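Local coordinates for dally-like, isoform A (Drosophila melanogaster, PDB 6XTZ), which probably acts as a cell-surface proteoglycan that binds Wnt and Hedgehog proteins and shields the Wnt lipid so that signalling can reach distant cells, at residues Gly204-Thr209 and Lys527-His532; Trp269-Met274 and His532-Tyr537; Met274-Val279 and Gln451-Tyr456; Lys278-Leu283 and Arg444-Ile449. The protein carries 5 engineered substitutions. One frame throughout, in Å; residues are numbered along the deposited sequence.

How the contacts relate
Four contacts illustrate how one elongated, all-helical glypican core is tied together by residues distant in sequence. Helix 263-283 is common to contacts 2, 3 and 4: contact 2 joins its middle turns to helix 513-538, and contacts 3 and 4 join its later turns to helix 441-455. Contact 1 links helix 185-216 to helix 513-538, which it shares with contact 2. Neighbouring centres lie about 7 Å (1 and 2), 9 Å (2 and 3) and 8 Å (3 and 4) apart, and those of 1 and 4 about 14 Å. Along the chain contacts 1 and 2 interleave, with 3 and 4 within the span of both, so late helices pack back onto earlier ones mid-molecule.

Contact 1 of 4, residues Gly204-Thr209 and Lys527-His532; sequences GQALTT and KNAIVH
A529 points its methyl group toward two neighbouring side chains, A206 and T209, which lie one turn apart on the same face of the opposing helix. The methyls of A206 and A529 meet flank to flank, each bond directed well off the line between them, CB to CB at 4.0 Å. With nothing longer intervening, the CA atoms of this pair come within 5.2 Å. Beside it, T209 offers its hydroxyl oxygen, OG1 lying 3.7 Å from CB of A529.

How T209 comes to present an oxygen to a methyl is explained by its first torsion. At chi1 51° the hydroxyl sits between the backbone N and the carbonyl carbon. From there OG1 donates back along its own helix to O of A206, at 2.8 Å. The approach is strongly bent, with a C=O...donor angle of 105°, and the donor stands above the carbonyl plane. The hydroxyl of T208, also bonded to K88, reaches O of G204, four residues back, in a much straighter approach (151°), while T208 N meets that oxygen from the opposite face.

The two helices, 185-216 and 513-538, run in opposite senses here, as adjoining members of the glypican helical core. L207 turns from this interface toward helices 51-110 and 441-455, and I530 toward helix 263-283.

No hydrogen bond joins the two segments. The contact rests on van der Waals packing of small groups, which permits close backbone approach; the hydroxyl of T209 is already engaged within its own helix, which probably makes it tolerable against a methyl.

Contact 2 of 4, residues Trp269-Met274 and His532-Tyr537; sequences WENFAM and HLRNAY
L533 lays one branch, CD1, against the ring of F272, the two side chains crossing obliquely. CD1 is 3.9 Å from CD1 of F272 and 4.1 Å from CE1, so it touches one flank of the ring, and it also lies 4.0 Å from the backbone O of F272. The leucine reaches this far because its chain is extended at CG (chi2 173°) after a first torsion that sets CG beside the backbone N.

F272 starts out pointing from the partner helix. With CG nearly opposite the backbone N (chi1 161°), the ring nevertheless swings back so that its CD1 flank comes closer, while the O of W269 lies at the ring edge, in its plane. The result is a three-helix junction of the glypican core: helix 185-216 is the third member, with A210 against F272 and T202 and A206 against L533.

Nearer the surface, R534 stretches out fully, every torsion close to 180° beyond the first, and carries NH2 to 4.2 Å from CG of N271. The guanidinium and the amide make no hydrogen bond; N271 instead uses ND2 to bond E268 on its own helix.

Contact 3 of 4, residues Met274-Val279 and Gln451-Tyr456; sequences MAMDKV and QRVKDY
M276 and V453 meet at about a right angle, the methionine chain folding across both valine branches. Its CB lies 3.9 Å from CG1 of V453, and its terminal CE returns to within 4.2 Å of CG2. Bends at chi2 (-74°) and chi3 (-68°) curl the chain so that base and tip both reach the same small residue.

One residue further along each helix, a polar pair approaches at a slant. NZ of K454 stands 3.8 Å from OD1 of D277, a long salt bridge that probably contributes attraction between charges more than a directed bond. The lysine gets there through an almost straight chain that turns only at its last torsion, chi4 67°. D277 has a stronger partner in R450, whose NE forms a salt bridge with the same OD1; two basic groups thus converge on one oxygen, which would probably favour the ionised carboxylate.

Further out, L207 and Y203 of helix 185-216 back M276, and L207 also touches V453. On another side L533 of helix 513-538 rests on M276. Helices 263-283 and 441-455 are therefore antiparallel neighbours in the glypican helical core, packed on helix 185-216 with 513-538 alongside.

Contact 4 of 4, residues Lys278-Leu283 and Arg444-Ile449; sequences KVAERL and RIVRDI
V446 packs against A280 and L283, residues one turn apart on helix 263-283. Its CB is still short of contact, 4.9 Å from CB of L283, and the branches make the touch. CG1, placed opposite the backbone N by a chi1 of 168°, faces three groups at similar range: the backbone O of A280 at 4.1 Å, CB of A280 at 4.2 Å and CB of L283 at 4.2 Å. The other branch, CG2, turns toward the far end of the leucine and approaches its CD1 at 4.2 Å. A single valine thereby spans a full helical turn, and the backbones come together to 6.4 Å between the CA atoms of A280 and V446.

Around this spot Y203 of helix 185-216 touches both A280 and L283, while F87 of helix 51-110 and L284 add to the lining of V446. The contact thus binds the end of helix 263-283 to helix 441-455 within the glypican core, about 11 Å from the bound palmitoleoyl serine to the side chain of V446.

Chemically it rests on buried aliphatic groups and one backbone carbonyl oxygen touched by a methyl, with no hydrogen bond or charge pair across the segments, so at this point shape rather than directed bonding probably governs the fit of the two antiparallel helices.

Contact 1 of 4, residues Gly204-Thr209 and Lys527-His532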
loop_
_atom_site.group_PDB
_atom_site.type_symbol
_atom_site.label_atom_id
_atom_site.label_comp_id
_atom_site.label_asym_id
_atom_site.label_seq_id
_atom_site.Cartn_x
_atom_site.Cartn_y
_atom_site.Cartn_z
ATOM N N GLY A 204 3.296 -7.454 -4.311
ATOM C CA GLY A 204 2.002 -7.955 -3.882
ATOM C C GLY A 204 1.824 -8.004 -2.381
ATOM O O GLY A 204 0.715 -7.790 -1.880
ATOM N N GLN A 205 2.895 -8.286 -1.639
ATOM C CA GLN A 205 2.772 -8.360 -0.186
ATOM C C GLN A 205 2.562 -6.978 0.426
ATOM O O GLN A 205 1.750 -6.815 1.345
ATOM C CB GLN A 205 4.004 -9.028 0.424
ATOM C CG GLN A 205 4.126 -10.508 0.108
ATOM C CD GLN A 205 2.979 -11.322 0.664
ATOM O OE1 GLN A 205 2.420 -10.995 1.712
ATOM N NE2 GLN A 205 2.613 -12.387 -0.040
ATOM N N ALA A 206 3.286 -5.973 -0.073
ATOM C CA ALA A 206 3.101 -4.614 0.423
ATOM C C ALA A 206 1.710 -4.091 0.087
ATOM O O ALA A 206 1.105 -3.365 0.883
ATOM C CB ALA A 206 4.178 -3.690 -0.147
ATOM N N LEU A 207 1.188 -4.447 -1.089
ATOM C CA LEU A 207 -0.162 -4.026 -1.445
ATOM C C LEU A 207 -1.196 -4.671 -0.530
ATOM O O LEU A 207 -2.197 -4.039 -0.173
ATOM C CB LEU A 207 -0.450 -4.361 -2.909
ATOM C CG LEU A 207 -1.847 -3.991 -3.417
ATOM C CD1 LEU A 207 -2.093 -2.493 -3.289
ATOM C CD2 LEU A 207 -2.041 -4.449 -4.852
ATOM N N THR A 208 -0.966 -5.925 -0.133
ATOM C CA THR A 208 -1.879 -6.594 0.788
ATOM C C THR A 208 -1.854 -5.936 2.161
ATOM O O THR A 208 -2.906 -5.672 2.755
ATOM C CB THR A 208 -1.523 -8.080 0.901
ATOM O OG1 THR A 208 -1.776 -8.734 -0.348
ATOM C CG2 THR A 208 -2.352 -8.747 1.992
ATOM N N THR A 209 -0.655 -5.667 2.684
ATOM C CA THR A 209 -0.547 -5.043 3.998
ATOM C C THR A 209 -1.169 -3.653 4.003
ATOM O O THR A 209 -1.809 -3.257 4.984
ATOM C CB THR A 209 0.919 -4.977 4.429
ATOM O OG1 THR A 209 1.698 -4.388 3.382
ATOM C CG2 THR A 209 1.449 -6.371 4.725
ATOM N N LYS A 527 5.049 1.335 7.623
ATOM C CA LYS A 527 6.458 1.684 7.474
ATOM C C LYS A 527 7.300 0.453 7.166
ATOM O O LYS A 527 8.285 0.534 6.424
ATOM C CB LYS A 527 6.973 2.377 8.736
ATOM C CG LYS A 527 6.402 3.764 8.976
ATOM C CD LYS A 527 6.964 4.378 10.251
ATOM C CE LYS A 527 6.380 5.758 10.507
ATOM N NZ LYS A 527 6.870 6.344 11.787
ATOM N N ASN A 528 6.927 -0.698 7.733
ATOM C CA ASN A 528 7.672 -1.926 7.478
ATOM C C ASN A 528 7.605 -2.316 6.007
ATOM O O ASN A 528 8.601 -2.769 5.429
ATOM C CB ASN A 528 7.136 -3.053 8.360
ATOM C CG ASN A 528 7.903 -4.346 8.182
ATOM O OD1 ASN A 528 9.092 -4.336 7.865
ATOM N ND2 ASN A 528 7.224 -5.470 8.381
ATOM N N ALA A 529 6.437 -2.147 5.381
ATOM C CA ALA A 529 6.311 -2.457 3.961
ATOM C C ALA A 529 7.107 -1.483 3.102
ATOM O O ALA A 529 7.599 -1.862 2.033
ATOM C CB ALA A 529 4.839 -2.450 3.550
ATOM N N ILE A 530 7.246 -0.234 3.551
ATOM C CA ILE A 530 8.002 0.752 2.785
ATOM C C ILE A 530 9.481 0.387 2.759
ATOM O O ILE A 530 10.171 0.603 1.756
ATOM C CB ILE A 530 7.766 2.160 3.363
ATOM C CG1 ILE A 530 6.290 2.538 3.238
ATOM C CG2 ILE A 530 8.639 3.191 2.663
ATOM C CD1 ILE A 530 5.938 3.836 3.916
ATOM N N VAL A 531 9.992 -0.177 3.855
ATOM C CA VAL A 531 11.386 -0.605 3.884
ATOM C C VAL A 531 11.612 -1.755 2.911
ATOM O O VAL A 531 12.628 -1.799 2.205
ATOM C CB VAL A 531 11.797 -0.980 5.320
ATOM C CG1 VAL A 531 13.205 -1.560 5.341
ATOM C CG2 VAL A 531 11.707 0.234 6.229
ATOM N N HIS A 532 10.670 -2.698 2.847
ATOM C CA HIS A 532 10.817 -3.823 1.929
ATOM C C HIS A 532 10.715 -3.369 0.477
ATOM O O HIS A 532 11.438 -3.876 -0.388
ATOM C CB HIS A 532 9.770 -4.892 2.236
ATOM C CG HIS A 532 9.905 -5.492 3.600
ATOM N ND1 HIS A 532 8.966 -6.348 4.133
ATOM C CD2 HIS A 532 10.869 -5.360 4.541
ATOM C CE1 HIS A 532 9.345 -6.718 5.342
ATOM N NE2 HIS A 532 10.497 -6.131 5.614
#

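Contact 2 of 4, residues Trp269-Met274 and His532-Tyr537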
loop_
_atom_site.group_PDB
_atom_site.type_symbol
_atom_site.label_atom_id
_atom_site.label_comp_id
_atom_site.label_asym_id
_atom_site.label_seq_id
_atom_site.Cartn_x
_atom_site.Cartn_y
_atom_site.Cartn_z
ATOM N N TRP A 269 1.674 6.933 3.938
ATOM C CA TRP A 269 0.925 6.390 2.809
ATOM C C TRP A 269 1.460 6.937 1.492
ATOM O O TRP A 269 1.527 6.214 0.491
ATOM C CB TRP A 269 -0.561 6.711 2.966
ATOM C CG TRP A 269 -1.448 6.067 1.939
ATOM C CD1 TRP A 269 -1.860 6.609 0.756
ATOM C CD2 TRP A 269 -2.044 4.765 2.013
ATOM N NE1 TRP A 269 -2.672 5.723 0.087
ATOM C CE2 TRP A 269 -2.800 4.584 0.837
ATOM C CE3 TRP A 269 -2.011 3.736 2.960
ATOM C CZ2 TRP A 269 -3.515 3.415 0.582
ATOM C CZ3 TRP A 269 -2.722 2.578 2.706
ATOM C CH2 TRP A 269 -3.464 2.426 1.526
ATOM N N GLU A 270 1.851 8.213 1.476
ATOM C CA GLU A 270 2.487 8.777 0.291
ATOM C C GLU A 270 3.833 8.118 0.024
ATOM O O GLU A 270 4.179 7.850 -1.132
ATOM C CB GLU A 270 2.645 10.290 0.447
ATOM C CG GLU A 270 1.330 11.052 0.476
ATOM C CD GLU A 270 1.528 12.555 0.459
ATOM O OE1 GLU A 270 2.690 13.002 0.372
ATOM O OE2 GLU A 270 0.522 13.291 0.534
ATOM N N ASN A 271 4.609 7.853 1.080
ATOM C CA ASN A 271 5.864 7.126 0.905
ATOM C C ASN A 271 5.611 5.726 0.363
ATOM O O ASN A 271 6.376 5.223 -0.467
ATOM C CB ASN A 271 6.630 7.054 2.227
ATOM C CG ASN A 271 7.089 8.415 2.714
ATOM O OD1 ASN A 271 7.195 9.364 1.939
ATOM N ND2 ASN A 271 7.373 8.512 4.006
ATOM N N PHE A 272 4.537 5.079 0.827
ATOM C CA PHE A 272 4.168 3.771 0.297
ATOM C C PHE A 272 3.830 3.852 -1.186
ATOM O O PHE A 272 4.248 2.994 -1.972
ATOM C CB PHE A 272 2.987 3.200 1.085
ATOM C CG PHE A 272 2.256 2.098 0.371
ATOM C CD1 PHE A 272 2.751 0.805 0.372
ATOM C CD2 PHE A 272 1.069 2.355 -0.300
ATOM C CE1 PHE A 272 2.079 -0.212 -0.282
ATOM C CE2 PHE A 272 0.394 1.344 -0.959
ATOM C CZ PHE A 272 0.902 0.060 -0.953
ATOM N N ALA A 273 3.072 4.875 -1.589
ATOM C CA ALA A 273 2.687 5.001 -2.991
ATOM C C ALA A 273 3.893 5.302 -3.873
ATOM O O ALA A 273 3.964 4.834 -5.015
ATOM C CB ALA A 273 1.624 6.085 -3.151
ATOM N N MET A 274 4.846 6.086 -3.367
ATOM C CA MET A 274 6.033 6.398 -4.154
ATOM C C MET A 274 6.951 5.189 -4.265
ATOM O O MET A 274 7.572 4.967 -5.312
ATOM C CB MET A 274 6.775 7.588 -3.543
ATOM C CG MET A 274 6.020 8.904 -3.646
ATOM S SD MET A 274 6.942 10.324 -3.019
ATOM C CE MET A 274 7.110 9.887 -1.291
ATOM N N HIS A 532 10.670 -2.698 2.847
ATOM C CA HIS A 532 10.817 -3.823 1.929
ATOM C C HIS A 532 10.715 -3.369 0.477
ATOM O O HIS A 532 11.438 -3.876 -0.388
ATOM C CB HIS A 532 9.770 -4.892 2.236
ATOM C CG HIS A 532 9.905 -5.492 3.600
ATOM N ND1 HIS A 532 8.966 -6.348 4.133
ATOM C CD2 HIS A 532 10.869 -5.360 4.541
ATOM C CE1 HIS A 532 9.345 -6.718 5.342
ATOM N NE2 HIS A 532 10.497 -6.131 5.614
ATOM N N LEU A 533 9.829 -2.412 0.192
ATOM C CA LEU A 533 9.719 -1.894 -1.168
ATOM C C LEU A 533 10.995 -1.176 -1.594
ATOM O O LEU A 533 11.453 -1.336 -2.731
ATOM C CB LEU A 533 8.516 -0.956 -1.278
ATOM C CG LEU A 533 7.135 -1.608 -1.229
ATOM C CD1 LEU A 533 6.053 -0.543 -1.181
ATOM C CD2 LEU A 533 6.932 -2.524 -2.426
ATOM N N ARG A 534 11.580 -0.378 -0.697
ATOM C CA ARG A 534 12.817 0.322 -1.035
ATOM C C ARG A 534 13.969 -0.654 -1.232
ATOM O O ARG A 534 14.765 -0.502 -2.166
ATOM C CB ARG A 534 13.160 1.343 0.050
ATOM C CG ARG A 534 12.201 2.519 0.119
ATOM C CD ARG A 534 12.606 3.502 1.204
ATOM N NE ARG A 534 11.665 4.614 1.309
ATOM C CZ ARG A 534 11.757 5.587 2.209
ATOM N NH1 ARG A 534 12.751 5.588 3.087
ATOM N NH2 ARG A 534 10.854 6.559 2.233
ATOM N N ASN A 535 14.077 -1.660 -0.360
ATOM C CA ASN A 535 15.102 -2.683 -0.540
ATOM C C ASN A 535 14.890 -3.448 -1.840
ATOM O O ASN A 535 15.851 -3.730 -2.565
ATOM C CB ASN A 535 15.106 -3.640 0.651
ATOM C CG ASN A 535 15.647 -2.999 1.914
ATOM O OD1 ASN A 535 16.494 -2.110 1.858
ATOM N ND2 ASN A 535 15.160 -3.453 3.063
ATOM N N ALA A 536 13.636 -3.785 -2.154
ATOM C CA ALA A 536 13.351 -4.510 -3.386
ATOM C C ALA A 536 13.669 -3.671 -4.616
ATOM O O ALA A 536 14.083 -4.215 -5.647
ATOM C CB ALA A 536 11.888 -4.953 -3.409
ATOM N N TYR A 537 13.483 -2.352 -4.530
ATOM C CA TYR A 537 13.815 -1.483 -5.655
ATOM C C TYR A 537 15.316 -1.464 -5.919
ATOM O O TYR A 537 15.747 -1.472 -7.078
ATOM C CB TYR A 537 13.298 -0.068 -5.395
ATOM C CG TYR A 537 13.684 0.927 -6.465
ATOM C CD1 TYR A 537 13.038 0.939 -7.693
ATOM C CD2 TYR A 537 14.691 1.860 -6.246
ATOM C CE1 TYR A 537 13.385 1.847 -8.677
ATOM C CE2 TYR A 537 15.046 2.772 -7.224
ATOM C CZ TYR A 537 14.388 2.761 -8.436
ATOM O OH TYR A 537 14.734 3.666 -9.412
#

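Contact 3 of 4, residues Met274-Val279 and Gln451-Tyr456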
loop_
_atom_site.group_PDB
_atom_site.type_symbol
_atom_site.label_atom_id
_atom_site.label_comp_id
_atom_site.label_asym_id
_atom_site.label_seq_id
_atom_site.Cartn_x
_atom_site.Cartn_y
_atom_site.Cartn_z
ATOM N N MET A 274 4.846 6.086 -3.367
ATOM C CA MET A 274 6.033 6.398 -4.154
ATOM C C MET A 274 6.951 5.189 -4.265
ATOM O O MET A 274 7.572 4.967 -5.312
ATOM C CB MET A 274 6.775 7.588 -3.543
ATOM C CG MET A 274 6.020 8.904 -3.646
ATOM S SD MET A 274 6.942 10.324 -3.019
ATOM C CE MET A 274 7.110 9.887 -1.291
ATOM N N ALA A 275 7.048 4.390 -3.202
ATOM C CA ALA A 275 7.865 3.185 -3.265
ATOM C C ALA A 275 7.212 2.122 -4.139
ATOM O O ALA A 275 7.906 1.370 -4.833
ATOM C CB ALA A 275 8.121 2.650 -1.857
ATOM N N MET A 276 5.877 2.045 -4.121
ATOM C CA MET A 276 5.178 1.111 -5.000
ATOM C C MET A 276 5.391 1.466 -6.464
ATOM O O MET A 276 5.538 0.576 -7.310
ATOM C CB MET A 276 3.685 1.093 -4.672
ATOM C CG MET A 276 3.338 0.306 -3.429
ATOM S SD MET A 276 3.444 -1.477 -3.663
ATOM C CE MET A 276 2.072 -1.748 -4.778
ATOM N N ASP A 277 5.393 2.761 -6.788
ATOM C CA ASP A 277 5.604 3.171 -8.171
ATOM C C ASP A 277 7.025 2.868 -8.630
ATOM O O ASP A 277 7.248 2.598 -9.815
ATOM C CB ASP A 277 5.294 4.658 -8.331
ATOM C CG ASP A 277 5.211 5.083 -9.784
ATOM O OD1 ASP A 277 4.214 4.736 -10.450
ATOM O OD2 ASP A 277 6.141 5.766 -10.260
ATOM N N LYS A 278 7.992 2.904 -7.709
ATOM C CA LYS A 278 9.364 2.556 -8.064
ATOM C C LYS A 278 9.502 1.064 -8.334
ATOM O O LYS A 278 10.170 0.660 -9.294
ATOM C CB LYS A 278 10.321 2.991 -6.956
ATOM C CG LYS A 278 10.670 4.469 -6.970
ATOM C CD LYS A 278 11.843 4.755 -6.043
ATOM C CE LYS A 278 12.373 6.167 -6.231
ATOM N NZ LYS A 278 13.586 6.419 -5.404
ATOM N N VAL A 279 8.883 0.228 -7.497
ATOM C CA VAL A 279 8.942 -1.214 -7.716
ATOM C C VAL A 279 8.187 -1.590 -8.985
ATOM O O VAL A 279 8.642 -2.433 -9.766
ATOM C CB VAL A 279 8.402 -1.961 -6.484
ATOM C CG1 VAL A 279 8.316 -3.454 -6.761
ATOM C CG2 VAL A 279 9.290 -1.693 -5.279
ATOM N N GLN A 451 -1.467 2.136 -11.388
ATOM C CA GLN A 451 -2.336 3.281 -11.631
ATOM C C GLN A 451 -3.278 3.520 -10.458
ATOM O O GLN A 451 -3.542 4.671 -10.091
ATOM C CB GLN A 451 -3.126 3.076 -12.923
ATOM C CG GLN A 451 -3.996 4.261 -13.308
ATOM C CD GLN A 451 -3.191 5.529 -13.514
ATOM O OE1 GLN A 451 -2.156 5.522 -14.182
ATOM N NE2 GLN A 451 -3.662 6.629 -12.937
ATOM N N ARG A 452 -3.793 2.448 -9.853
ATOM C CA ARG A 452 -4.726 2.618 -8.744
ATOM C C ARG A 452 -4.007 3.087 -7.484
ATOM O O ARG A 452 -4.543 3.910 -6.731
ATOM C CB ARG A 452 -5.488 1.318 -8.492
ATOM C CG ARG A 452 -6.369 0.903 -9.662
ATOM C CD ARG A 452 -7.101 -0.397 -9.390
ATOM N NE ARG A 452 -7.778 -0.894 -10.584
ATOM C CZ ARG A 452 -9.029 -0.592 -10.920
ATOM N NH1 ARG A 452 -9.753 0.207 -10.147
ATOM N NH2 ARG A 452 -9.558 -1.093 -12.029
ATOM N N VAL A 453 -2.795 2.583 -7.237
ATOM C CA VAL A 453 -2.002 3.102 -6.126
ATOM C C VAL A 453 -1.655 4.565 -6.371
ATOM O O VAL A 453 -1.612 5.377 -5.438
ATOM C CB VAL A 453 -0.743 2.239 -5.911
ATOM C CG1 VAL A 453 0.164 2.865 -4.862
ATOM C CG2 VAL A 453 -1.137 0.832 -5.487
ATOM N N LYS A 454 -1.422 4.926 -7.635
ATOM C CA LYS A 454 -1.226 6.328 -7.986
ATOM C C LYS A 454 -2.470 7.149 -7.674
ATOM O O LYS A 454 -2.369 8.312 -7.265
ATOM C CB LYS A 454 -0.861 6.444 -9.466
ATOM C CG LYS A 454 -0.103 7.703 -9.843
ATOM C CD LYS A 454 0.093 7.779 -11.351
ATOM C CE LYS A 454 1.262 8.680 -11.717
ATOM N NZ LYS A 454 2.559 8.097 -11.276
ATOM N N ASP A 455 -3.655 6.561 -7.859
ATOM C CA ASP A 455 -4.893 7.280 -7.574
ATOM C C ASP A 455 -5.082 7.493 -6.076
ATOM O O ASP A 455 -5.547 8.555 -5.650
ATOM C CB ASP A 455 -6.089 6.529 -8.160
ATOM C CG ASP A 455 -6.095 6.522 -9.680
ATOM O OD1 ASP A 455 -5.498 7.435 -10.289
ATOM O OD2 ASP A 455 -6.711 5.605 -10.265
ATOM N N TYR A 456 -4.727 6.498 -5.262
ATOM C CA TYR A 456 -4.915 6.557 -3.818
ATOM C C TYR A 456 -3.731 7.175 -3.084
ATOM O O TYR A 456 -3.646 7.045 -1.858
ATOM C CB TYR A 456 -5.181 5.158 -3.259
ATOM C CG TYR A 456 -6.470 4.530 -3.739
ATOM C CD1 TYR A 456 -7.693 5.149 -3.515
ATOM C CD2 TYR A 456 -6.465 3.309 -4.397
ATOM C CE1 TYR A 456 -8.874 4.572 -3.949
ATOM C CE2 TYR A 456 -7.636 2.727 -4.833
ATOM C CZ TYR A 456 -8.838 3.360 -4.607
ATOM O OH TYR A 456 -10.001 2.774 -5.044
#

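Contact 4 of 4, residues Lys278-Leu283 and Arg444-Ile449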
loop_
_atom_site.group_PDB
_atom_site.type_symbol
_atom_site.label_atom_id
_atom_site.label_comp_id
_atom_site.label_asym_id
_atom_site.label_seq_id
_atom_site.Cartn_x
_atom_site.Cartn_y
_atom_site.Cartn_z
ATOM N N LYS A 278 7.992 2.904 -7.709
ATOM C CA LYS A 278 9.364 2.556 -8.064
ATOM C C LYS A 278 9.502 1.064 -8.334
ATOM O O LYS A 278 10.170 0.660 -9.294
ATOM C CB LYS A 278 10.321 2.991 -6.956
ATOM C CG LYS A 278 10.670 4.469 -6.970
ATOM C CD LYS A 278 11.843 4.755 -6.043
ATOM C CE LYS A 278 12.373 6.167 -6.231
ATOM N NZ LYS A 278 13.586 6.419 -5.404
ATOM N N VAL A 279 8.883 0.228 -7.497
ATOM C CA VAL A 279 8.942 -1.214 -7.716
ATOM C C VAL A 279 8.187 -1.590 -8.985
ATOM O O VAL A 279 8.642 -2.433 -9.766
ATOM C CB VAL A 279 8.402 -1.961 -6.484
ATOM C CG1 VAL A 279 8.316 -3.454 -6.761
ATOM C CG2 VAL A 279 9.290 -1.693 -5.279
ATOM N N ALA A 280 7.028 -0.964 -9.215
ATOM C CA ALA A 280 6.297 -1.196 -10.457
ATOM C C ALA A 280 7.124 -0.804 -11.673
ATOM O O ALA A 280 6.993 -1.419 -12.738
ATOM C CB ALA A 280 4.977 -0.424 -10.444
ATOM N N GLU A 281 7.976 0.216 -11.538
ATOM C CA GLU A 281 8.877 0.573 -12.627
ATOM C C GLU A 281 9.880 -0.543 -12.892
ATOM O O GLU A 281 10.189 -0.851 -14.049
ATOM C CB GLU A 281 9.600 1.880 -12.298
ATOM C CG GLU A 281 10.441 2.439 -13.434
ATOM C CD GLU A 281 11.289 3.620 -13.001
ATOM O OE1 GLU A 281 12.296 3.404 -12.294
ATOM O OE2 GLU A 281 10.943 4.765 -13.360
ATOM N N ARG A 282 10.396 -1.161 -11.827
ATOM C CA ARG A 282 11.315 -2.282 -11.982
ATOM C C ARG A 282 10.615 -3.493 -12.586
ATOM O O ARG A 282 11.165 -4.154 -13.477
ATOM C CB ARG A 282 11.926 -2.643 -10.630
ATOM C CG ARG A 282 12.906 -1.622 -10.089
ATOM C CD ARG A 282 14.263 -1.753 -10.754
ATOM N NE ARG A 282 15.269 -0.922 -10.101
ATOM C CZ ARG A 282 15.682 0.254 -10.562
ATOM N NH1 ARG A 282 15.176 0.741 -11.687
ATOM N NH2 ARG A 282 16.599 0.942 -9.898
ATOM N N LEU A 283 9.404 -3.799 -12.114
ATOM C CA LEU A 283 8.689 -4.975 -12.597
ATOM C C LEU A 283 8.328 -4.858 -14.072
ATOM O O LEU A 283 8.259 -5.872 -14.772
ATOM C CB LEU A 283 7.430 -5.203 -11.763
ATOM C CG LEU A 283 7.666 -5.571 -10.300
ATOM C CD1 LEU A 283 6.340 -5.798 -9.589
ATOM C CD2 LEU A 283 8.551 -6.804 -10.204
ATOM N N ARG A 444 0.001 -6.398 -17.230
ATOM C CA ARG A 444 -1.298 -5.734 -17.184
ATOM C C ARG A 444 -1.768 -5.523 -15.750
ATOM O O ARG A 444 -2.311 -4.463 -15.419
ATOM C CB ARG A 444 -2.326 -6.547 -17.973
ATOM C CG ARG A 444 -1.983 -6.703 -19.446
ATOM C CD ARG A 444 -2.910 -7.690 -20.141
ATOM N NE ARG A 444 -4.299 -7.243 -20.142
ATOM C CZ ARG A 444 -5.294 -7.906 -20.722
ATOM N NH1 ARG A 444 -5.054 -9.050 -21.349
ATOM N NH2 ARG A 444 -6.530 -7.427 -20.676
ATOM N N ILE A 445 -1.573 -6.520 -14.882
ATOM C CA ILE A 445 -1.997 -6.366 -13.495
ATOM C C ILE A 445 -1.042 -5.451 -12.739
ATOM O O ILE A 445 -1.458 -4.728 -11.824
ATOM C CB ILE A 445 -2.139 -7.745 -12.819
ATOM C CG1 ILE A 445 -2.597 -7.598 -11.365
ATOM C CG2 ILE A 445 -0.840 -8.525 -12.892
ATOM C CD1 ILE A 445 -3.970 -6.992 -11.211
ATOM N N VAL A 446 0.241 -5.444 -13.112
ATOM C CA VAL A 446 1.184 -4.514 -12.499
ATOM C C VAL A 446 0.842 -3.079 -12.882
ATOM O O VAL A 446 0.877 -2.173 -12.039
ATOM C CB VAL A 446 2.629 -4.879 -12.888
ATOM C CG1 VAL A 446 3.584 -3.757 -12.504
ATOM C CG2 VAL A 446 3.049 -6.175 -12.212
ATOM N N ARG A 447 0.502 -2.844 -14.153
ATOM C CA ARG A 447 0.087 -1.506 -14.568
ATOM C C ARG A 447 -1.222 -1.105 -13.902
ATOM O O ARG A 447 -1.410 0.064 -13.542
ATOM C CB ARG A 447 -0.055 -1.434 -16.088
ATOM C CG ARG A 447 1.242 -1.580 -16.864
ATOM C CD ARG A 447 1.000 -1.375 -18.351
ATOM N NE ARG A 447 1.955 -2.114 -19.171
ATOM C CZ ARG A 447 3.151 -1.658 -19.523
ATOM N NH1 ARG A 447 3.551 -0.457 -19.125
ATOM N NH2 ARG A 447 3.951 -2.404 -20.272
ATOM N N ASP A 448 -2.144 -2.057 -13.740
ATOM C CA ASP A 448 -3.416 -1.758 -13.090
ATOM C C ASP A 448 -3.199 -1.332 -11.644
ATOM O O ASP A 448 -3.721 -0.303 -11.201
ATOM C CB ASP A 448 -4.336 -2.977 -13.166
ATOM C CG ASP A 448 -5.737 -2.687 -12.663
ATOM O OD1 ASP A 448 -6.070 -1.500 -12.457
ATOM O OD2 ASP A 448 -6.509 -3.650 -12.474
ATOM N N ILE A 449 -2.419 -2.114 -10.894
ATOM C CA ILE A 449 -2.115 -1.770 -9.509
ATOM C C ILE A 449 -1.376 -0.441 -9.435
ATOM O O ILE A 449 -1.683 0.411 -8.592
ATOM C CB ILE A 449 -1.307 -2.903 -8.851
ATOM C CG1 ILE A 449 -2.187 -4.141 -8.661
ATOM C CG2 ILE A 449 -0.696 -2.440 -7.537
ATOM C CD1 ILE A 449 -1.416 -5.384 -8.274
#